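Local coordinates for protein CRISPR-associated endonuclease Cas3-HD (Methanocaldococcus jannaschii, PDB 3S4L) that cleaves single-stranded DNA, in a magnesium-dependent reaction, and single-stranded RNA as a nuclease of CRISPR-based defence against mobile genetic elements, at residues A[205-208]-A[209-213]; A[105-109]-A[110-114]; A[15-18]-A[19-23]; A[161-164]-A[165-169]. One frame throughout, in Å; residues are numbered along the deposited sequence.

Contact 1: residues A[205-208]-A[209-213]; sequences RFIV and GTLLL
Two backbone bonds, from L211 N to I207 O at 2.9 Å and from L212 N to V208 O at 2.8 Å, keep 205-208 and 209-213 on successive turns of helix 204-215, while the bond from G209 N to R205 O is weak and bent. On one flank, V208 and L212 run side by side and point the same way. With CG1 of V208 anti to the backbone N (chi1 171°), that methyl lies on the L212 side, and V208 CG1 meets L212 CD2 at 3.5 Å, tighter than usual for two carbons. L212 CD2 is also 3.5 Å from V208 O. Both L212 torsions are away from the staggered values (chi1 -120°, chi2 8°), so strain, or uncertainty in the model, is possible.

This helix belongs to the mainly helical HD nuclease fold, and the L212 flank faces the metal centre. The L212 side chain comes within about 4 Å of that of H123, a ligand of the bound calcium, and also rests on T119 and I127. A second ridge, I207 and L211, is looser, I207 CD1 approaching L211 CG at 4.3 Å. These two buried residues pack against I115 of helix 110-121 and against helix 36-43, where I207 meets A42 and L211 meets I39. F206 is on the more exposed flank, with T210 OG1 3.9 Å above one face of its ring and displaced toward the rim; the exact place of that hydroxyl is doubtful. R205 lies against M129, and its NH1 is hydrogen-bonded to I128 O in the loop beyond H123 and H124.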
loop_
_atom_site.group_PDB
_atom_site.type_symbol
_atom_site.label_atom_id
_atom_site.label_comp_id
_atom_site.label_asym_id
_atom_site.label_seq_id
_atom_site.Cartn_x
_atom_site.Cartn_y
_atom_site.Cartn_z
ATOM N N ARG A 205 1.862 -16.533 0.674
ATOM C CA ARG A 205 2.285 -16.148 -0.671
ATOM C C ARG A 205 1.116 -16.225 -1.650
ATOM O O ARG A 205 1.038 -15.452 -2.606
ATOM C CB ARG A 205 3.450 -17.028 -1.168
ATOM C CG ARG A 205 4.806 -16.754 -0.507
ATOM C CD ARG A 205 5.975 -17.361 -1.300
ATOM N NE ARG A 205 7.280 -17.020 -0.722
ATOM C CZ ARG A 205 8.243 -16.330 -1.341
ATOM N NH1 ARG A 205 8.072 -15.900 -2.587
ATOM N NH2 ARG A 205 9.388 -16.075 -0.711
ATOM N N PHE A 206 0.213 -17.167 -1.403
ATOM C CA PHE A 206 -0.956 -17.360 -2.253
ATOM C C PHE A 206 -2.027 -16.302 -1.963
ATOM O O PHE A 206 -2.701 -15.829 -2.881
ATOM C CB PHE A 206 -1.492 -18.802 -2.113
ATOM C CG PHE A 206 -2.962 -18.895 -1.765
ATOM C CD1 PHE A 206 -3.902 -19.209 -2.742
ATOM C CD2 PHE A 206 -3.400 -18.695 -0.462
ATOM C CE1 PHE A 206 -5.253 -19.303 -2.428
ATOM C CE2 PHE A 206 -4.751 -18.785 -0.143
ATOM C CZ PHE A 206 -5.677 -19.091 -1.130
ATOM N N ILE A 207 -2.170 -15.911 -0.698
ATOM C CA ILE A 207 -3.182 -14.908 -0.336
ATOM C C ILE A 207 -2.753 -13.500 -0.752
ATOM O O ILE A 207 -3.481 -12.811 -1.487
ATOM C CB ILE A 207 -3.570 -14.976 1.161
ATOM C CG1 ILE A 207 -4.247 -13.681 1.608
ATOM C CG2 ILE A 207 -2.370 -15.241 2.007
ATOM C CD1 ILE A 207 -5.719 -13.605 1.215
ATOM N N VAL A 208 -1.564 -13.090 -0.310
ATOM C CA VAL A 208 -0.917 -11.897 -0.847
ATOM C C VAL A 208 -0.864 -11.982 -2.363
ATOM O O VAL A 208 -1.163 -11.012 -3.067
ATOM C CB VAL A 208 0.534 -11.760 -0.344
ATOM C CG1 VAL A 208 1.256 -10.644 -1.095
ATOM C CG2 VAL A 208 0.569 -11.527 1.145
ATOM N N GLY A 209 -0.465 -13.149 -2.864
ATOM C CA GLY A 209 -0.418 -13.388 -4.294
ATOM C C GLY A 209 -1.766 -13.164 -4.944
ATOM O O GLY A 209 -1.851 -12.608 -6.032
ATOM N N THR A 210 -2.828 -13.578 -4.259
ATOM C CA THR A 210 -4.201 -13.394 -4.752
ATOM C C THR A 210 -4.627 -11.921 -4.768
ATOM O O THR A 210 -5.238 -11.454 -5.728
ATOM C CB THR A 210 -5.214 -14.183 -3.872
ATOM O OG1 THR A 210 -4.783 -15.543 -3.738
ATOM C CG2 THR A 210 -6.616 -14.151 -4.472
ATOM N N LEU A 211 -4.325 -11.188 -3.700
ATOM C CA LEU A 211 -4.719 -9.782 -3.647
ATOM C C LEU A 211 -3.903 -8.977 -4.653
ATOM O O LEU A 211 -4.387 -7.995 -5.216
ATOM C CB LEU A 211 -4.567 -9.210 -2.229
ATOM C CG LEU A 211 -5.303 -9.948 -1.100
ATOM C CD1 LEU A 211 -5.156 -9.222 0.237
ATOM C CD2 LEU A 211 -6.748 -10.130 -1.430
ATOM N N LEU A 212 -2.664 -9.405 -4.876
ATOM C CA LEU A 212 -1.756 -8.729 -5.805
ATOM C C LEU A 212 -2.259 -8.615 -7.269
ATOM O O LEU A 212 -2.196 -7.532 -7.868
ATOM C CB LEU A 212 -0.392 -9.425 -5.769
ATOM C CG LEU A 212 0.835 -8.617 -5.348
ATOM C CD1 LEU A 212 0.413 -7.241 -4.847
ATOM C CD2 LEU A 212 1.673 -9.376 -4.299
ATOM N N LEU A 213 -2.753 -9.715 -7.841
ATOM C CA LEU A 213 -3.118 -9.736 -9.273
ATOM C C LEU A 213 -3.951 -8.548 -9.730
ATOM O O LEU A 213 -3.600 -7.871 -10.696
ATOM C CB LEU A 213 -3.857 -11.014 -9.649
ATOM C CG LEU A 213 -3.084 -12.228 -10.157
ATOM C CD1 LEU A 213 -3.010 -13.315 -9.080
ATOM C CD2 LEU A 213 -3.749 -12.763 -11.416
#

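Contact 2: residues A[105-109]-A[110-114]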
loop_
_atom_site.group_PDB
_atom_site.type_symbol
_atom_site.label_atom_id
_atom_site.label_comp_id
_atom_site.label_asym_id
_atom_site.label_seq_id
_atom_site.Cartn_x
_atom_site.Cartn_y
_atom_site.Cartn_z
ATOM N N LYS A 105 -8.922 1.403 10.599
ATOM C CA LYS A 105 -10.036 2.317 10.871
ATOM C C LYS A 105 -11.317 1.870 10.160
ATOM O O LYS A 105 -12.359 1.692 10.782
ATOM C CB LYS A 105 -9.688 3.740 10.440
ATOM C CG LYS A 105 -10.720 4.760 10.860
ATOM C CD LYS A 105 -10.594 5.080 12.331
ATOM C CE LYS A 105 -11.805 5.866 12.833
ATOM N NZ LYS A 105 -12.419 6.719 11.769
ATOM N N LYS A 106 -11.216 1.666 8.853
ATOM C CA LYS A 106 -12.376 1.357 8.019
ATOM C C LYS A 106 -13.052 0.032 8.376
ATOM O O LYS A 106 -14.277 -0.059 8.351
ATOM C CB LYS A 106 -11.994 1.385 6.527
ATOM C CG LYS A 106 -13.107 0.936 5.574
ATOM C CD LYS A 106 -14.163 2.023 5.362
ATOM C CE LYS A 106 -15.592 1.478 5.518
ATOM N NZ LYS A 106 -16.640 2.529 5.317
ATOM N N PHE A 107 -12.270 -0.991 8.712
ATOM C CA PHE A 107 -12.847 -2.315 8.927
ATOM C C PHE A 107 -12.728 -2.888 10.346
ATOM O O PHE A 107 -13.331 -3.919 10.639
ATOM C CB PHE A 107 -12.253 -3.322 7.948
ATOM C CG PHE A 107 -12.504 -3.004 6.497
ATOM C CD1 PHE A 107 -13.732 -3.290 5.903
ATOM C CD2 PHE A 107 -11.494 -2.461 5.707
ATOM C CE1 PHE A 107 -13.953 -3.018 4.555
ATOM C CE2 PHE A 107 -11.714 -2.187 4.351
ATOM C CZ PHE A 107 -12.940 -2.469 3.779
ATOM N N GLY A 108 -11.946 -2.247 11.214
ATOM C CA GLY A 108 -11.733 -2.745 12.568
ATOM C C GLY A 108 -11.312 -4.209 12.706
ATOM O O GLY A 108 -11.768 -4.900 13.627
ATOM N N ASP A 109 -10.451 -4.684 11.801
ATOM C CA ASP A 109 -9.958 -6.075 11.811
ATOM C C ASP A 109 -8.439 -6.097 11.616
ATOM O O ASP A 109 -7.946 -5.993 10.489
ATOM C CB ASP A 109 -10.660 -6.914 10.713
ATOM C CG ASP A 109 -10.176 -8.383 10.674
ATOM O OD1 ASP A 109 -8.971 -8.632 10.885
ATOM O OD2 ASP A 109 -11.001 -9.294 10.436
ATOM N N LYS A 110 -7.697 -6.219 12.713
ATOM C CA LYS A 110 -6.232 -6.183 12.652
ATOM C C LYS A 110 -5.622 -7.144 11.619
ATOM O O LYS A 110 -4.641 -6.804 10.968
ATOM C CB LYS A 110 -5.603 -6.442 14.030
ATOM C CG LYS A 110 -5.614 -5.250 14.992
ATOM C CD LYS A 110 -4.869 -5.537 16.323
ATOM C CE LYS A 110 -5.808 -6.065 17.418
ATOM N NZ LYS A 110 -5.362 -5.733 18.828
ATOM N N ASN A 111 -6.178 -8.345 11.475
ATOM C CA ASN A 111 -5.636 -9.280 10.490
ATOM C C ASN A 111 -5.840 -8.794 9.041
ATOM O O ASN A 111 -4.932 -8.887 8.211
ATOM C CB ASN A 111 -6.179 -10.701 10.695
ATOM C CG ASN A 111 -5.665 -11.346 11.977
ATOM O OD1 ASN A 111 -4.954 -10.718 12.759
ATOM N ND2 ASN A 111 -6.043 -12.604 12.205
ATOM N N LEU A 112 -7.022 -8.261 8.744
ATOM C CA LEU A 112 -7.302 -7.723 7.413
ATOM C C LEU A 112 -6.357 -6.559 7.086
ATOM O O LEU A 112 -5.747 -6.518 6.009
ATOM C CB LEU A 112 -8.771 -7.288 7.302
ATOM C CG LEU A 112 -9.259 -6.757 5.951
ATOM C CD1 LEU A 112 -9.122 -7.818 4.849
ATOM C CD2 LEU A 112 -10.701 -6.293 6.073
ATOM N N ALA A 113 -6.220 -5.625 8.023
ATOM C CA ALA A 113 -5.324 -4.477 7.846
ATOM C C ALA A 113 -3.868 -4.932 7.661
ATOM O O ALA A 113 -3.128 -4.420 6.807
ATOM C CB ALA A 113 -5.445 -3.549 9.037
ATOM N N PHE A 114 -3.451 -5.907 8.461
ATOM C CA PHE A 114 -2.118 -6.456 8.292
ATOM C C PHE A 114 -1.960 -7.036 6.893
ATOM O O PHE A 114 -1.001 -6.723 6.186
ATOM C CB PHE A 114 -1.810 -7.532 9.339
ATOM C CG PHE A 114 -0.493 -8.243 9.107
ATOM C CD1 PHE A 114 -0.454 -9.477 8.463
ATOM C CD2 PHE A 114 0.703 -7.676 9.522
ATOM C CE1 PHE A 114 0.766 -10.138 8.249
ATOM C CE2 PHE A 114 1.920 -8.324 9.304
ATOM C CZ PHE A 114 1.948 -9.554 8.667
#
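D109 is the N-cap of helix 110-121, at the tight turn where helix 91-107 gives way to its successor in the HD domain, and its carboxylate reaches forward to the backbone N of L112. Two bonds secure the new helix to this one residue. L112 N donates to D109 OD1 at 2.9 Å, meeting the oxygen from above the carboxylate plane (59° out of it), and A113 N donates to D109 O at 3.0 Å in a nearly straight bond. CG of D109 stands anti to the backbone N, which swings the carboxylate over the first turn, where D109 CG packs 3.8 Å from L112 CB. Just before it, G108 leaves the helical conformation with positive phi and turns the chain.

Across the turn, the L112 side chain slants over the F107 ring. L112 CD2 makes a CH-pi contact with one face, 4.2 Å from the ring centroid and 28° off its normal, and is 3.8 Å from F107 CG. F58 of helix 52-65 packs on both F107 and L112. The negative charge of D109 beside the amino end of a helix is probably favoured by the N-H groups of the first turn and the helix dipole, consistent with an ionised carboxylate.

Contact 3: residues A[15-18]-A[19-23]; sequences QSLI and DHVND
The hydroxyl of S16 is placed between the backbone N and the carbonyl carbon (chi1 73°), while D19 holds CG anti to its own carbonyl carbon, and these two rotations bring S16 OG and the D19 carboxylate together. S16 is the N-cap of helix 17-31, an early helix of the HD domain. Its hydroxyl works in both directions: S16 OG accepts from D19 N at 3.2 Å and donates to D19 OD2 at 2.8 Å, meeting that oxygen from above the carboxylate plane, 56° out of it. The D19 charge lies in the first turn, where it probably interacts favourably with the amino end of the helix. Backbone bonds then take over, H20 N to S16 O at 3.0 Å and V21 N to L17 O at 2.8 Å.

Q15, just before the cap, stretches out and passes across H20 at about a right angle. Its amide plane is turned 53° from the imidazole, and Q15 NE2 comes 3.6 Å from H20 CA. The ring itself is in an edge-to-face pairing with F12, and the H20 side chain lies about 6 Å from a bound calcium ion. The L17 side chain touches D67, one of the calcium ligands, and I68 beside it; its backbone is bonded to that of V9. Along the helix, L17 and V21 pack loosely. I18 and N22 lie alongside each other, pointing the same way, and I18 CG2 is 3.6 Å from N22 ND2.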
loop_
_atom_site.group_PDB
_atom_site.type_symbol
_atom_site.label_atom_id
_atom_site.label_comp_id
_atom_site.label_asym_id
_atom_site.label_seq_id
_atom_site.Cartn_x
_atom_site.Cartn_y
_atom_site.Cartn_z
ATOM N N GLN A 15 2.195 12.118 -15.195
ATOM C CA GLN A 15 0.885 11.825 -14.633
ATOM C C GLN A 15 0.763 12.166 -13.148
ATOM O O GLN A 15 1.606 11.761 -12.335
ATOM C CB GLN A 15 0.580 10.336 -14.866
ATOM C CG GLN A 15 -0.887 9.957 -14.851
ATOM C CD GLN A 15 -1.130 8.510 -15.277
ATOM O OE1 GLN A 15 -0.192 7.711 -15.399
ATOM N NE2 GLN A 15 -2.395 8.169 -15.507
ATOM N N SER A 16 -0.291 12.903 -12.791
ATOM C CA SER A 16 -0.588 13.158 -11.382
ATOM C C SER A 16 -1.027 11.863 -10.707
ATOM O O SER A 16 -1.559 10.971 -11.367
ATOM C CB SER A 16 -1.640 14.255 -11.214
ATOM O OG SER A 16 -2.932 13.805 -11.581
ATOM N N LEU A 17 -0.770 11.745 -9.406
ATOM C CA LEU A 17 -1.099 10.524 -8.690
ATOM C C LEU A 17 -2.622 10.342 -8.599
ATOM O O LEU A 17 -3.130 9.234 -8.781
ATOM C CB LEU A 17 -0.432 10.498 -7.300
ATOM C CG LEU A 17 -0.656 9.256 -6.419
ATOM C CD1 LEU A 17 -0.041 8.001 -7.035
ATOM C CD2 LEU A 17 -0.100 9.478 -5.019
ATOM N N ILE A 18 -3.342 11.425 -8.317
ATOM C CA ILE A 18 -4.811 11.417 -8.329
ATOM C C ILE A 18 -5.394 10.894 -9.659
ATOM O O ILE A 18 -6.251 10.002 -9.674
ATOM C CB ILE A 18 -5.378 12.827 -8.042
ATOM C CG1 ILE A 18 -5.295 13.129 -6.546
ATOM C CG2 ILE A 18 -6.825 12.939 -8.518
ATOM C CD1 ILE A 18 -5.884 12.021 -5.675
ATOM N N ASP A 19 -4.932 11.451 -10.773
ATOM C CA ASP A 19 -5.389 10.981 -12.072
ATOM C C ASP A 19 -5.038 9.517 -12.307
ATOM O O ASP A 19 -5.842 8.749 -12.834
ATOM C CB ASP A 19 -4.848 11.861 -13.202
ATOM C CG ASP A 19 -5.519 13.225 -13.245
ATOM O OD1 ASP A 19 -6.735 13.299 -12.947
ATOM O OD2 ASP A 19 -4.835 14.223 -13.569
ATOM N N HIS A 20 -3.832 9.131 -11.908
ATOM C CA HIS A 20 -3.389 7.753 -12.062
ATOM C C HIS A 20 -4.245 6.788 -11.218
ATOM O O HIS A 20 -4.594 5.698 -11.663
ATOM C CB HIS A 20 -1.908 7.634 -11.681
ATOM C CG HIS A 20 -1.381 6.235 -11.731
ATOM N ND1 HIS A 20 -1.619 5.387 -12.792
ATOM C CD2 HIS A 20 -0.622 5.537 -10.855
ATOM C CE1 HIS A 20 -1.036 4.223 -12.562
ATOM N NE2 HIS A 20 -0.419 4.290 -11.396
ATOM N N VAL A 21 -4.573 7.189 -9.996
ATOM C CA VAL A 21 -5.362 6.345 -9.118
ATOM C C VAL A 21 -6.782 6.189 -9.682
ATOM O O VAL A 21 -7.344 5.089 -9.697
ATOM C CB VAL A 21 -5.406 6.920 -7.684
ATOM C CG1 VAL A 21 -6.587 6.351 -6.915
ATOM C CG2 VAL A 21 -4.072 6.647 -6.941
ATOM N N ASN A 22 -7.340 7.294 -10.169
ATOM C CA ASN A 22 -8.689 7.305 -10.731
ATOM C C ASN A 22 -8.809 6.426 -11.974
ATOM O O ASN A 22 -9.871 5.854 -12.252
ATOM C CB ASN A 22 -9.142 8.736 -11.045
ATOM C CG ASN A 22 -9.481 9.531 -9.795
ATOM O OD1 ASN A 22 -9.843 8.963 -8.764
ATOM N ND2 ASN A 22 -9.364 10.859 -9.882
ATOM N N ASP A 23 -7.715 6.325 -12.721
ATOM C CA ASP A 23 -7.690 5.460 -13.895
ATOM C C ASP A 23 -7.626 3.979 -13.493
ATOM O O ASP A 23 -8.202 3.126 -14.153
ATOM C CB ASP A 23 -6.551 5.843 -14.852
ATOM C CG ASP A 23 -6.904 7.039 -15.748
ATOM O OD1 ASP A 23 -7.865 7.786 -15.439
ATOM O OD2 ASP A 23 -6.215 7.229 -16.771
#

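Contact 4: residues A[161-164]-A[165-169]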
loop_
_atom_site.group_PDB
_atom_site.type_symbol
_atom_site.label_atom_id
_atom_site.label_comp_id
_atom_site.label_asym_id
_atom_site.label_seq_id
_atom_site.Cartn_x
_atom_site.Cartn_y
_atom_site.Cartn_z
ATOM N N ASP A 161 -4.683 16.679 2.653
ATOM C CA ASP A 161 -5.679 16.981 1.637
ATOM C C ASP A 161 -5.699 15.899 0.557
ATOM O O ASP A 161 -6.768 15.404 0.183
ATOM C CB ASP A 161 -5.443 18.374 1.043
ATOM C CG ASP A 161 -5.358 18.357 -0.469
ATOM O OD1 ASP A 161 -6.415 18.211 -1.119
ATOM O OD2 ASP A 161 -4.236 18.495 -1.004
ATOM N N LEU A 162 -4.517 15.509 0.083
ATOM C CA LEU A 162 -4.402 14.422 -0.891
ATOM C C LEU A 162 -5.123 13.160 -0.428
ATOM O O LEU A 162 -5.867 12.554 -1.202
ATOM C CB LEU A 162 -2.939 14.104 -1.202
ATOM C CG LEU A 162 -2.737 12.891 -2.114
ATOM C CD1 LEU A 162 -3.272 13.170 -3.509
ATOM C CD2 LEU A 162 -1.269 12.485 -2.182
ATOM N N ILE A 163 -4.909 12.770 0.828
ATOM C CA ILE A 163 -5.555 11.575 1.369
ATOM C C ILE A 163 -7.065 11.741 1.376
ATOM O O ILE A 163 -7.799 10.818 1.055
ATOM C CB ILE A 163 -5.092 11.254 2.795
ATOM C CG1 ILE A 163 -3.677 10.682 2.777
ATOM C CG2 ILE A 163 -6.029 10.238 3.431
ATOM C CD1 ILE A 163 -3.553 9.373 2.030
ATOM N N LYS A 164 -7.523 12.932 1.743
ATOM C CA LYS A 164 -8.946 13.239 1.738
ATOM C C LYS A 164 -9.529 13.047 0.337
ATOM O O LYS A 164 -10.546 12.370 0.171
ATOM C CB LYS A 164 -9.179 14.663 2.241
ATOM C CG LYS A 164 -10.278 14.780 3.287
ATOM C CD LYS A 164 -10.201 16.094 4.069
ATOM C CE LYS A 164 -9.238 15.993 5.248
ATOM N NZ LYS A 164 -9.468 17.067 6.263
ATOM N N LYS A 165 -8.880 13.631 -0.667
ATOM C CA LYS A 165 -9.292 13.453 -2.064
ATOM C C LYS A 165 -9.377 11.972 -2.442
ATOM O O LYS A 165 -10.281 11.550 -3.169
ATOM C CB LYS A 165 -8.307 14.155 -3.005
ATOM C CG LYS A 165 -8.806 15.433 -3.646
ATOM C CD LYS A 165 -7.725 16.035 -4.535
ATOM C CE LYS A 165 -6.424 16.220 -3.756
ATOM N NZ LYS A 165 -5.322 16.808 -4.573
ATOM N N LEU A 166 -8.420 11.194 -1.941
ATOM C CA LEU A 166 -8.295 9.784 -2.277
ATOM C C LEU A 166 -9.291 8.889 -1.556
ATOM O O LEU A 166 -9.916 8.034 -2.180
ATOM C CB LEU A 166 -6.883 9.284 -1.943
ATOM C CG LEU A 166 -5.746 9.566 -2.919
ATOM C CD1 LEU A 166 -4.388 9.557 -2.194
ATOM C CD2 LEU A 166 -5.766 8.560 -4.061
ATOM N N ILE A 167 -9.397 9.036 -0.236
ATOM C CA ILE A 167 -10.137 8.056 0.561
ATOM C C ILE A 167 -11.251 8.691 1.392
ATOM O O ILE A 167 -12.067 7.992 2.004
ATOM C CB ILE A 167 -9.210 7.182 1.448
ATOM C CG1 ILE A 167 -8.473 8.036 2.476
ATOM C CG2 ILE A 167 -8.218 6.414 0.588
ATOM C CD1 ILE A 167 -8.465 7.421 3.851
ATOM N N GLY A 168 -11.286 10.017 1.406
ATOM C CA GLY A 168 -12.414 10.727 1.971
ATOM C C GLY A 168 -12.342 11.065 3.446
ATOM O O GLY A 168 -13.339 11.496 4.025
ATOM N N TYR A 169 -11.187 10.868 4.071
ATOM C CA TYR A 169 -11.017 11.381 5.427
ATOM C C TYR A 169 -9.573 11.576 5.891
ATOM O O TYR A 169 -8.639 11.544 5.087
ATOM C CB TYR A 169 -11.836 10.591 6.448
ATOM C CG TYR A 169 -11.627 9.109 6.425
ATOM C CD1 TYR A 169 -10.823 8.491 7.371
ATOM C CD2 TYR A 169 -12.234 8.322 5.460
ATOM C CE1 TYR A 169 -10.627 7.123 7.359
ATOM C CE2 TYR A 169 -12.044 6.950 5.434
ATOM C CZ TYR A 169 -11.241 6.358 6.387
ATOM O OH TYR A 169 -11.047 4.999 6.370
#
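I163 and I167 lie side by side, pointing the same way, and I163 CG2 presses to 3.4 Å from I167 CG1, closer than ordinary van der Waals contact. With chi1 at 63°, I167 CG1 sits between backbone N and carbonyl carbon, which turns it toward I163. At its far end, I167 CD1 lies 3.8 Å above the centre of one face of the Y169 ring. One residue back along the helix, the side chain of L166 slants across that of L162, with L162 CG 3.7 Å from L166 CD1.

Behind these pairs runs the backbone of helix 159-167, with I167 N donating to I163 O at 2.7 Å. G168 then leaves the helix at positive phi (90°), and its N makes a weak, bent bond to K164 O. L65 of helix 52-65 packs on I163 and I167, while I68, next to the metal ligand D67, packs on L162, I163 and L166.

On the outer side, D161 and K165 form a long salt bridge, D161 OD1 to K165 NZ at 3.9 Å. At this separation the attraction is probably modest, and the closer approach to that oxygen is made by the lysine methylene CE.

From the N terminus the order is contact 3, contact 2, contact 4, contact 1. Each is local to one continuous stretch, so they follow in series without nesting or crossing, and none closes a long loop; 105-114 spans a turn between two helices, and 15-23 enters a helix. Space joins what sequence separates. I18 of contact 3 packs on L162 and L166 of contact 4, and V21 also meets L166, tying helix 17-31 to helix 159-167. Y169 of contact 4 reaches K106 and K105 of contact 2 on helix 91-107. Contact 1 touches none of the others, but its helix packs on helix 110-121, which begins in contact 2.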